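Long-range contacts in beta-porphyranase A (Bacteroides plebeius, PDB 4AW7), which hydrolyses the sulfated red-algal polysaccharide porphyran at its beta-D-galactose to alpha-L-galactose-6-sulfate linkages, releasing mostly disaccharides: residues G73-A78 against Q121-W126; P89-Y94 against A128-N133; Q112-G117 against R164-D169; I174-H179 against G220-G225. One frame throughout, in Å; residues are numbered along the deposited sequence.

Interaction 1: residues G73-A78 against Q121-W126; sequences GPYSYA and QAAGAW. With L6S (6-O-sulfo-alpha-L-galactopyranose), chain B.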
# COMPACT_ATOMS: atom_id res chain seq x y z
N GLY A 73 -11.58 -10.90 -16.61
CA GLY A 73 -10.77 -12.05 -16.35
C GLY A 73 -11.42 -13.30 -16.89
O GLY A 73 -12.34 -13.22 -17.71
N PRO A 74 -10.93 -14.44 -16.43
CA PRO A 74 -11.46 -15.71 -16.98
C PRO A 74 -12.94 -15.89 -16.77
O PRO A 74 -13.60 -16.58 -17.57
CB PRO A 74 -10.67 -16.78 -16.21
CG PRO A 74 -9.47 -16.07 -15.65
CD PRO A 74 -9.87 -14.66 -15.44
N TYR A 75 -13.47 -15.34 -15.67
CA TYR A 75 -14.84 -15.65 -15.26
C TYR A 75 -15.83 -14.74 -15.96
O TYR A 75 -16.90 -15.19 -16.40
CB TYR A 75 -14.95 -15.68 -13.71
CG TYR A 75 -13.96 -16.65 -13.17
CD1 TYR A 75 -14.16 -18.03 -13.32
CD2 TYR A 75 -12.76 -16.23 -12.62
CE1 TYR A 75 -13.20 -18.93 -12.95
CE2 TYR A 75 -11.80 -17.14 -12.23
CZ TYR A 75 -12.01 -18.50 -12.43
OH TYR A 75 -10.99 -19.39 -12.03
N SER A 76 -15.45 -13.48 -16.17
CA SER A 76 -16.26 -12.56 -16.97
C SER A 76 -16.18 -13.03 -18.46
O SER A 76 -17.21 -13.11 -19.15
CB SER A 76 -15.88 -11.07 -16.70
OG SER A 76 -14.49 -10.90 -16.57
N TYR A 77 -15.00 -13.44 -18.92
CA TYR A 77 -14.88 -13.97 -20.29
C TYR A 77 -15.76 -15.21 -20.49
O TYR A 77 -16.51 -15.33 -21.46
CB TYR A 77 -13.42 -14.31 -20.57
CG TYR A 77 -13.18 -14.98 -21.91
CD1 TYR A 77 -13.32 -16.36 -22.04
CD2 TYR A 77 -12.80 -14.26 -23.05
CE1 TYR A 77 -13.12 -17.01 -23.25
CE2 TYR A 77 -12.59 -14.90 -24.28
CZ TYR A 77 -12.75 -16.28 -24.36
OH TYR A 77 -12.54 -16.96 -25.55
N ALA A 78 -15.68 -16.15 -19.55
CA ALA A 78 -16.43 -17.41 -19.67
C ALA A 78 -17.92 -17.18 -19.60
O ALA A 78 -18.66 -17.77 -20.41
CB ALA A 78 -16.01 -18.45 -18.63
N GLN A 121 -12.40 -27.00 -8.40
CA GLN A 121 -11.27 -27.49 -9.18
C GLN A 121 -11.41 -27.12 -10.66
O GLN A 121 -10.45 -26.63 -11.26
CB GLN A 121 -11.07 -29.01 -8.93
CG GLN A 121 -10.52 -29.29 -7.48
CD GLN A 121 -9.12 -28.60 -7.22
OE1 GLN A 121 -8.27 -28.77 -8.03
NE2 GLN A 121 -8.93 -27.83 -6.15
N ALA A 122 -12.60 -27.22 -11.23
CA ALA A 122 -12.84 -26.82 -12.61
C ALA A 122 -12.63 -25.31 -12.77
O ALA A 122 -12.15 -24.86 -13.82
CB ALA A 122 -14.23 -27.24 -13.15
N ALA A 123 -13.08 -24.52 -11.80
CA ALA A 123 -12.91 -23.08 -11.87
C ALA A 123 -11.42 -22.75 -11.94
O ALA A 123 -11.00 -21.92 -12.75
CB ALA A 123 -13.59 -22.40 -10.67
N GLY A 124 -10.63 -23.38 -11.08
CA GLY A 124 -9.19 -23.17 -11.07
C GLY A 124 -8.54 -23.62 -12.37
O GLY A 124 -7.69 -22.92 -12.95
N ALA A 125 -8.93 -24.81 -12.84
CA ALA A 125 -8.41 -25.29 -14.13
C ALA A 125 -8.71 -24.33 -15.25
O ALA A 125 -7.87 -24.11 -16.13
CB ALA A 125 -9.00 -26.70 -14.44
N TRP A 126 -9.88 -23.71 -15.24
CA TRP A 126 -10.26 -22.80 -16.28
C TRP A 126 -9.34 -21.57 -16.26
O TRP A 126 -8.99 -21.08 -17.33
CB TRP A 126 -11.74 -22.39 -16.19
CG TRP A 126 -12.06 -21.28 -17.07
CD1 TRP A 126 -12.39 -20.01 -16.70
CD2 TRP A 126 -11.98 -21.27 -18.51
NE1 TRP A 126 -12.56 -19.23 -17.80
CE2 TRP A 126 -12.33 -19.97 -18.93
CE3 TRP A 126 -11.69 -22.25 -19.48
CZ2 TRP A 126 -12.34 -19.61 -20.29
CZ3 TRP A 126 -11.72 -21.88 -20.82
CH2 TRP A 126 -12.03 -20.58 -21.21
O1S L6S B . -14.45 -12.12 -25.24
O2S L6S B . -15.57 -12.05 -23.07
O3S L6S B . -13.40 -10.92 -23.38
C1 L6S B . -18.53 -7.74 -23.65
C2 L6S B . -19.68 -7.58 -24.68
C3 L6S B . -19.13 -7.49 -26.10
C4 L6S B . -18.24 -8.72 -26.38
C5 L6S B . -17.11 -8.81 -25.33
C6 L6S B . -16.28 -10.06 -25.50
O2 L6S B . -20.44 -6.39 -24.42
O3 L6S B . -20.20 -7.45 -27.04
O4 L6S B . -19.07 -9.92 -26.36
O5 L6S B . -17.64 -8.83 -23.94
O6 L6S B . -15.27 -10.06 -24.50
S1 L6S B . -14.69 -11.30 -24.02

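Interaction 2: residues P89-Y94 against A128-N133; sequences PQMKPY and AEYYSN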
# COMPACT_ATOMS: atom_id res chain seq x y z
N PRO A 89 -16.22 -22.41 -21.45
CA PRO A 89 -16.17 -22.75 -22.88
C PRO A 89 -14.84 -23.42 -23.20
O PRO A 89 -14.03 -23.62 -22.31
CB PRO A 89 -16.28 -21.39 -23.55
CG PRO A 89 -15.45 -20.51 -22.59
CD PRO A 89 -15.85 -21.01 -21.20
N GLN A 90 -14.64 -23.85 -24.45
CA GLN A 90 -13.31 -24.30 -24.84
C GLN A 90 -12.51 -23.09 -25.33
O GLN A 90 -13.02 -22.23 -26.04
CB GLN A 90 -13.33 -25.41 -25.92
CG GLN A 90 -14.43 -26.48 -25.76
CD GLN A 90 -14.04 -27.61 -24.84
OE1 GLN A 90 -13.28 -28.51 -25.21
NE2 GLN A 90 -14.59 -27.60 -23.62
N MET A 91 -11.26 -23.03 -24.93
CA MET A 91 -10.38 -21.95 -25.32
C MET A 91 -9.72 -22.37 -26.66
O MET A 91 -9.27 -23.51 -26.78
CB MET A 91 -9.36 -21.77 -24.19
CG MET A 91 -8.69 -20.46 -24.12
SD MET A 91 -9.79 -19.08 -24.00
CE MET A 91 -8.61 -17.77 -24.35
N LYS A 92 -9.74 -21.47 -27.64
CA LYS A 92 -8.98 -21.67 -28.90
C LYS A 92 -7.53 -22.05 -28.53
O LYS A 92 -6.85 -21.30 -27.82
CB LYS A 92 -9.05 -20.40 -29.78
CG LYS A 92 -8.35 -20.49 -31.18
CD LYS A 92 -8.55 -19.18 -31.98
CE LYS A 92 -7.56 -19.02 -33.17
NZ LYS A 92 -7.34 -20.25 -33.96
N PRO A 93 -7.05 -23.22 -28.94
CA PRO A 93 -5.71 -23.58 -28.50
C PRO A 93 -4.66 -22.59 -29.01
O PRO A 93 -4.73 -22.12 -30.17
CB PRO A 93 -5.49 -24.96 -29.11
CG PRO A 93 -6.87 -25.50 -29.22
CD PRO A 93 -7.69 -24.34 -29.67
N TYR A 94 -3.70 -22.28 -28.14
CA TYR A 94 -2.59 -21.37 -28.47
C TYR A 94 -1.35 -21.87 -27.72
O TYR A 94 -1.36 -21.94 -26.50
CB TYR A 94 -2.92 -19.91 -28.11
CG TYR A 94 -1.74 -18.98 -28.26
CD1 TYR A 94 -1.32 -18.57 -29.53
CD2 TYR A 94 -1.01 -18.55 -27.15
CE1 TYR A 94 -0.21 -17.73 -29.67
CE2 TYR A 94 0.10 -17.71 -27.29
CZ TYR A 94 0.49 -17.30 -28.56
OH TYR A 94 1.59 -16.48 -28.76
N ALA A 128 -6.28 -21.38 -15.55
CA ALA A 128 -5.04 -21.81 -16.19
C ALA A 128 -5.21 -22.08 -17.67
O ALA A 128 -4.35 -21.72 -18.46
CB ALA A 128 -4.41 -22.97 -15.48
N GLU A 129 -6.34 -22.65 -18.07
CA GLU A 129 -6.58 -22.88 -19.48
C GLU A 129 -6.76 -21.55 -20.26
O GLU A 129 -6.21 -21.38 -21.35
CB GLU A 129 -7.79 -23.82 -19.58
CG GLU A 129 -8.29 -24.13 -20.97
CD GLU A 129 -7.40 -25.05 -21.80
OE1 GLU A 129 -6.37 -25.53 -21.29
OE2 GLU A 129 -7.78 -25.30 -22.96
N TYR A 130 -7.50 -20.61 -19.69
CA TYR A 130 -7.75 -19.33 -20.29
C TYR A 130 -6.41 -18.59 -20.48
O TYR A 130 -6.09 -18.16 -21.59
CB TYR A 130 -8.67 -18.49 -19.37
CG TYR A 130 -8.89 -17.08 -19.86
CD1 TYR A 130 -9.72 -16.82 -20.94
CD2 TYR A 130 -8.27 -15.98 -19.24
CE1 TYR A 130 -9.93 -15.53 -21.38
CE2 TYR A 130 -8.49 -14.71 -19.68
CZ TYR A 130 -9.31 -14.48 -20.75
OH TYR A 130 -9.54 -13.22 -21.23
N TYR A 131 -5.61 -18.46 -19.42
CA TYR A 131 -4.38 -17.69 -19.52
C TYR A 131 -3.29 -18.40 -20.32
O TYR A 131 -2.54 -17.75 -21.05
CB TYR A 131 -3.92 -17.25 -18.14
CG TYR A 131 -4.75 -16.12 -17.52
CD1 TYR A 131 -4.95 -14.94 -18.20
CD2 TYR A 131 -5.31 -16.25 -16.26
CE1 TYR A 131 -5.68 -13.91 -17.65
CE2 TYR A 131 -6.04 -15.22 -15.69
CZ TYR A 131 -6.23 -14.06 -16.38
OH TYR A 131 -6.96 -13.02 -15.81
N SER A 132 -3.17 -19.72 -20.20
CA SER A 132 -2.09 -20.42 -20.91
C SER A 132 -2.34 -20.48 -22.41
O SER A 132 -1.38 -20.73 -23.16
CB SER A 132 -1.84 -21.80 -20.32
OG SER A 132 -2.91 -22.64 -20.59
N ASN A 133 -3.56 -20.22 -22.84
CA ASN A 133 -3.89 -20.11 -24.25
C ASN A 133 -4.07 -18.68 -24.71
O ASN A 133 -4.77 -18.39 -25.67
CB ASN A 133 -5.12 -20.98 -24.59
CG ASN A 133 -4.79 -22.45 -24.51
OD1 ASN A 133 -4.23 -23.01 -25.46
ND2 ASN A 133 -5.15 -23.08 -23.41
O HOH W 1 -6.60 -18.76 -27.72

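Interaction 3: residues Q112-G117 against R164-D169; sequences QHIQGG and RELMVD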
# COMPACT_ATOMS: atom_id res chain seq x y z
N GLN A 112 -22.58 -14.40 -11.25
CA GLN A 112 -22.15 -14.85 -12.58
C GLN A 112 -20.79 -15.48 -12.59
O GLN A 112 -20.43 -16.20 -13.53
CB GLN A 112 -22.19 -13.68 -13.57
CG GLN A 112 -23.61 -13.16 -13.92
CD GLN A 112 -24.22 -12.21 -12.92
OE1 GLN A 112 -23.54 -11.65 -12.07
NE2 GLN A 112 -25.53 -12.02 -13.00
N HIS A 113 -20.01 -15.22 -11.52
CA HIS A 113 -18.64 -15.65 -11.42
C HIS A 113 -18.39 -16.73 -10.40
O HIS A 113 -17.57 -17.59 -10.60
CB HIS A 113 -17.73 -14.45 -11.15
CG HIS A 113 -17.84 -13.38 -12.19
ND1 HIS A 113 -17.49 -12.07 -11.94
CD2 HIS A 113 -18.27 -13.42 -13.48
CE1 HIS A 113 -17.70 -11.36 -13.04
NE2 HIS A 113 -18.20 -12.15 -13.98
N ILE A 114 -19.04 -16.62 -9.23
CA ILE A 114 -18.93 -17.61 -8.18
C ILE A 114 -20.35 -17.82 -7.61
O ILE A 114 -21.15 -16.89 -7.61
CB ILE A 114 -17.92 -17.23 -7.08
CG1 ILE A 114 -17.64 -18.41 -6.14
CG2 ILE A 114 -18.37 -15.97 -6.31
CD1 ILE A 114 -16.50 -18.17 -5.14
N GLN A 115 -20.67 -19.05 -7.21
CA GLN A 115 -22.00 -19.36 -6.69
C GLN A 115 -21.89 -20.65 -5.92
O GLN A 115 -20.99 -21.46 -6.13
CB GLN A 115 -23.01 -19.48 -7.85
CG GLN A 115 -24.46 -19.82 -7.49
CD GLN A 115 -25.08 -18.83 -6.54
OE1 GLN A 115 -24.70 -18.79 -5.36
NE2 GLN A 115 -26.05 -18.05 -7.02
N GLY A 116 -22.82 -20.86 -4.99
CA GLY A 116 -22.90 -22.15 -4.31
C GLY A 116 -22.97 -23.28 -5.33
O GLY A 116 -23.61 -23.16 -6.37
N GLY A 117 -22.27 -24.35 -5.00
CA GLY A 117 -22.30 -25.55 -5.83
C GLY A 117 -21.27 -25.57 -6.93
O GLY A 117 -21.11 -26.57 -7.61
N ARG A 164 -17.56 -17.43 2.66
CA ARG A 164 -16.15 -16.95 2.77
C ARG A 164 -15.18 -18.08 2.50
O ARG A 164 -14.21 -17.93 1.77
CB ARG A 164 -15.82 -16.38 4.16
CG ARG A 164 -16.49 -15.07 4.42
CD ARG A 164 -16.11 -14.39 5.77
NE ARG A 164 -16.66 -15.03 7.01
CZ ARG A 164 -17.88 -14.85 7.53
NH1 ARG A 164 -18.81 -14.14 6.92
NH2 ARG A 164 -18.25 -15.51 8.62
N GLU A 165 -15.48 -19.26 3.05
CA GLU A 165 -14.64 -20.41 2.84
C GLU A 165 -14.61 -20.86 1.37
O GLU A 165 -13.56 -21.21 0.82
CB GLU A 165 -15.03 -21.57 3.77
CG GLU A 165 -14.73 -21.29 5.23
CD GLU A 165 -15.32 -22.26 6.20
OE1 GLU A 165 -16.07 -23.16 5.77
OE2 GLU A 165 -15.05 -22.11 7.41
N LEU A 166 -15.77 -20.86 0.71
CA LEU A 166 -15.85 -21.18 -0.72
C LEU A 166 -15.02 -20.16 -1.55
O LEU A 166 -14.29 -20.56 -2.47
CB LEU A 166 -17.31 -21.20 -1.18
CG LEU A 166 -17.57 -21.50 -2.67
CD1 LEU A 166 -16.98 -22.89 -3.03
CD2 LEU A 166 -19.04 -21.41 -2.97
N MET A 167 -15.11 -18.89 -1.21
CA MET A 167 -14.34 -17.85 -1.92
C MET A 167 -12.84 -18.09 -1.75
O MET A 167 -12.07 -17.93 -2.70
CB MET A 167 -14.77 -16.50 -1.38
CG MET A 167 -16.13 -16.07 -1.84
SD MET A 167 -16.77 -14.68 -0.84
CE MET A 167 -18.06 -14.05 -1.94
N VAL A 168 -12.44 -18.47 -0.56
CA VAL A 168 -11.04 -18.78 -0.31
C VAL A 168 -10.61 -20.02 -1.09
O VAL A 168 -9.51 -20.06 -1.65
CB VAL A 168 -10.73 -18.88 1.19
CG1 VAL A 168 -9.28 -19.30 1.45
CG2 VAL A 168 -11.02 -17.52 1.88
N ASP A 169 -11.47 -21.05 -1.15
CA ASP A 169 -11.16 -22.25 -1.91
C ASP A 169 -11.02 -21.96 -3.41
O ASP A 169 -10.21 -22.57 -4.10
CB ASP A 169 -12.24 -23.31 -1.66
CG ASP A 169 -12.16 -23.94 -0.30
OD1 ASP A 169 -11.12 -23.84 0.40
OD2 ASP A 169 -13.18 -24.59 0.09

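Interaction 4: residues I174-H179 against G220-G225; sequences IGKHIH and GAYMDG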
# COMPACT_ATOMS: atom_id res chain seq x y z
N ILE A 174 -7.25 -21.55 -7.94
CA ILE A 174 -6.69 -20.75 -9.03
C ILE A 174 -5.18 -20.69 -8.88
O ILE A 174 -4.45 -20.92 -9.85
CB ILE A 174 -7.32 -19.34 -9.07
CG1 ILE A 174 -8.78 -19.45 -9.54
CG2 ILE A 174 -6.48 -18.40 -9.96
CD1 ILE A 174 -9.62 -18.23 -9.29
N GLY A 175 -4.70 -20.35 -7.68
CA GLY A 175 -3.24 -20.30 -7.46
C GLY A 175 -2.59 -21.65 -7.76
O GLY A 175 -1.56 -21.72 -8.43
N LYS A 176 -3.20 -22.73 -7.29
CA LYS A 176 -2.63 -24.05 -7.49
C LYS A 176 -2.52 -24.37 -8.97
O LYS A 176 -1.45 -24.84 -9.47
CB LYS A 176 -3.48 -25.10 -6.80
CG LYS A 176 -2.85 -26.48 -6.88
CD LYS A 176 -3.74 -27.52 -6.19
CE LYS A 176 -5.02 -27.78 -7.00
NZ LYS A 176 -5.86 -28.91 -6.48
N HIS A 177 -3.59 -24.13 -9.71
CA HIS A 177 -3.60 -24.49 -11.12
C HIS A 177 -2.67 -23.62 -11.96
O HIS A 177 -1.97 -24.12 -12.84
CB HIS A 177 -5.01 -24.44 -11.69
CG HIS A 177 -5.87 -25.60 -11.27
ND1 HIS A 177 -6.57 -25.64 -10.09
CD2 HIS A 177 -6.18 -26.74 -11.93
CE1 HIS A 177 -7.27 -26.77 -10.03
NE2 HIS A 177 -7.06 -27.45 -11.14
N ILE A 178 -2.63 -22.32 -11.70
CA ILE A 178 -1.73 -21.43 -12.42
C ILE A 178 -0.27 -21.84 -12.17
O ILE A 178 0.55 -21.95 -13.12
CB ILE A 178 -2.03 -19.96 -12.09
CG1 ILE A 178 -3.33 -19.57 -12.81
CG2 ILE A 178 -0.84 -19.06 -12.52
CD1 ILE A 178 -3.80 -18.15 -12.56
N HIS A 179 0.09 -22.07 -10.92
CA HIS A 179 1.47 -22.43 -10.60
C HIS A 179 1.88 -23.79 -11.15
O HIS A 179 3.07 -24.01 -11.44
CB HIS A 179 1.75 -22.37 -9.12
CG HIS A 179 1.62 -20.99 -8.55
ND1 HIS A 179 1.09 -20.74 -7.30
CD2 HIS A 179 1.93 -19.78 -9.08
CE1 HIS A 179 1.10 -19.43 -7.08
NE2 HIS A 179 1.60 -18.82 -8.15
N GLY A 220 -3.17 -19.33 1.38
CA GLY A 220 -1.91 -18.62 1.31
C GLY A 220 -0.75 -19.36 0.71
O GLY A 220 0.08 -18.75 0.08
N ALA A 221 -0.71 -20.67 0.87
CA ALA A 221 0.35 -21.46 0.26
C ALA A 221 0.36 -21.34 -1.26
O ALA A 221 1.40 -21.54 -1.87
CB ALA A 221 0.21 -22.94 0.66
N TYR A 222 -0.78 -21.06 -1.86
CA TYR A 222 -1.00 -21.00 -3.29
C TYR A 222 -0.95 -19.58 -3.85
O TYR A 222 -1.09 -19.40 -5.04
CB TYR A 222 -2.35 -21.62 -3.65
CG TYR A 222 -2.53 -23.00 -3.05
CD1 TYR A 222 -1.88 -24.09 -3.60
CD2 TYR A 222 -3.30 -23.18 -1.93
CE1 TYR A 222 -2.03 -25.37 -3.04
CE2 TYR A 222 -3.47 -24.44 -1.36
CZ TYR A 222 -2.82 -25.53 -1.91
OH TYR A 222 -2.97 -26.80 -1.36
N MET A 223 -0.76 -18.59 -2.97
CA MET A 223 -0.66 -17.19 -3.37
C MET A 223 0.78 -16.77 -3.48
O MET A 223 1.63 -17.16 -2.69
CB MET A 223 -1.31 -16.29 -2.31
CG MET A 223 -2.84 -16.49 -2.13
SD MET A 223 -3.82 -16.14 -3.60
CE MET A 223 -4.19 -17.84 -4.19
N ASP A 224 1.06 -15.90 -4.45
CA ASP A 224 2.34 -15.20 -4.50
C ASP A 224 2.42 -14.01 -3.56
O ASP A 224 3.50 -13.63 -3.09
CB ASP A 224 2.63 -14.79 -5.92
CG ASP A 224 2.73 -15.98 -6.84
OD1 ASP A 224 3.69 -16.75 -6.63
OD2 ASP A 224 1.88 -16.18 -7.70
N GLY A 225 1.27 -13.40 -3.25
CA GLY A 225 1.23 -12.26 -2.33
C GLY A 225 -0.15 -11.95 -1.85
O GLY A 225 -1.10 -12.58 -2.27

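Interaction 1: residues G73-A78 against Q121-W126
A knob-into-hole packing joins two helices of the catalytic barrel, with the indole of Trp126 set among Pro74, Tyr75, Tyr77 and Ala78. The helices run almost at right angles; Trp126 CB already points at the other helix, and CG anti to the backbone N (chi1 169°) carries the indole across. Its NE1 gives a nearly straight hydrogen bond to Pro74 O (2.9 Å, 168° at the hydrogen). That oxygen also takes the helical bond from Ala78 N, and the two donors reach it from opposite faces of the carbonyl plane; one carbonyl at the start of helix 74-82 thus carries an in-helix bond and the bond to the indole. A second polar link runs the other way: Tyr75 OH donates to Ala123 O at 2.6 Å, from well above the carbonyl plane. Between these bonds the edge of Trp126 meets the face of Tyr75 in an offset edge-to-face pair, planes at 69°. Pro74 CB fills in beside Trp126 CD1 at 3.7 Å, and the methyl of Ala78 lies 3.6 Å from Trp126 NE1. Farther along the indole, CZ2 comes within 3.8 Å of Tyr77 CD1. The opposite edge of the Tyr77 ring meets the sulfate: CD2 lies 3.4 Å from O3S of the sulfated galactose, whose other partners include Trp72 and Lys81. Helix-helix packing of this kind here backs the glycan-binding cleft of a beta/alpha barrel.

Interaction 2: residues P89-Y94 against A128-N133
Two first torsions bring Met91 and Asn133 together: Met91 CG swings opposite its backbone N (chi1 -158°), while Asn133 CG turns opposite its own carbonyl carbon (chi1 -70°). The side chains then slide past one another in opposite directions, with Met91 CG 3.6 Å from Asn133 CB. A further bend in the methionine carries its end to Tyr130. There CE approaches Tyr130 CD1 at 3.7 Å, and the sulfur lies obliquely to the ring, 5.0 Å from SD to the ring centroid, a Met-aromatic contact. Met91 CG also lies near Glu129 O.

The amide of Asn133 is held at both ends. Its OD1 receives the N-H of Tyr94 at 2.8 Å, in the carbonyl plane and on a lone pair, with an angle of 161° at the hydrogen. Its ND2 turns back to Glu129 O at 2.9 Å, within the amide plane, so one flat group fixes the loop to the last turn of the helix and has its rotation set by both bonds. A water adds a second bridge, donating to Lys92 O at 2.6 Å and to Asn133 O at 2.8 Å. Tyr94 lays its CB beside the carbonyl of Asn133, and its hydroxyl is hydrogen-bonded to Asn97 O. Ser132 O, in turn, is taken by Arg183.

Asn133, the first residue to leave the helix, thus joins the surface loop before strand 99-101 to the C-terminal end of helix 120-132 of the beta/alpha barrel, beside the glycan-binding cleft.

Interaction 3: residues Q112-G117 against R164-D169
Ile114 meets Met167 through a single methyl, and the conformation of the isoleucine explains how. With CG1 opposite the backbone N (chi1 -169°) and the next torsion also extended (chi2 172°), the branch stretches straight out of the loop and delivers CD1 to the helix surface. CD1 stops 3.9 Å from Met167 CA and at the same distance, 3.9 Å, from Met167 CG, while the CG2 branch takes the crowded position between backbone N and carbonyl carbon. The methionine answers in a different shape. Its CG stands beside its own backbone N (chi1 -73°) and the chain is drawn out beyond it, so the two side chains cross at about a right angle and touch near the root of the methionine.

Leu166 works one residue earlier on the helix. Its CG, 4.3 Å from Ile114 CD1, lies behind the methyl CD2, which rests against backbone: 3.7 Å from Gln115 O and 4.2 Å from Gly116 CA. Gln115 points away from this apolar patch and folds back on the loop, its OE1 accepting Gly116 N at 2.8 Å on a lone pair. OE1 also accepts Thr157 N, and NE2 donates to Gly155 O.

The contact thus passes the loop that leads from strand 104-106 to helix 120-132 across helix 160-179. Val168 of that helix points away from the loop and packs on helix 212-219, where Arg218 forms a salt bridge with Asp169, while His113 of the loop leans on helix 74-82.

Interaction 4: residues I174-H179 against G220-G225
Asp224 OD2 is gripped twice: His179 NE2 donates to it at 2.7 Å, and the backbone N-H of Val190 on strand 189-195 reaches it as well. The histidine comes in on the syn side of the carboxylate, 26° out of its plane, and with the oxygen close to the plane of the imidazole. The two flat groups stand steeply to each other, 78° apart. Such a His-carboxylate bond would probably favour a proton on NE2 and hold the ring's rotation.

The same ring edge also passes Tyr222 O, with His179 CE1 only 3.0 Å away. In the beta/alpha barrel this places the last turn of helix 160-179 against the connection from helix 212-219 to strand 225-233. Backbones come close here because Gly175 has no side chain: its CA lies 3.4 Å from Tyr222 O in a CA-H...O contact, and Met223 CE reaches the same CA at 4.2 Å. Next along the helix, Lys176 runs side by side with Tyr222, its CB 3.7 Å from Tyr222 CD1 and its methylenes following the ring toward CE1. The end of Lys176 leads away from the tyrosine, and its ammonium group is hydrogen-bonded to Gln121 OE1 of helix 120-132.

In the fold
Read from the N terminus, the chain leaves strand 66-71 into helix 74-82, and interaction 1 closes a loop of 42 residues when helix 120-132 returns against it. Interaction 2 opens inside that loop and closes just beyond it, on the last turn of the same helix, so the two cross and touch. Interaction 3 also opens inside both and ends later, on helix 160-179, crossing them in turn. Interaction 4 opens only after these have closed, at the far end of helix 160-179, and closes on the connection that leads into strand 225-233. Helices 120-132 and 160-179 thus each serve two contacts, tying helices 74-82, 120-132 and 160-179 and their connecting loops together.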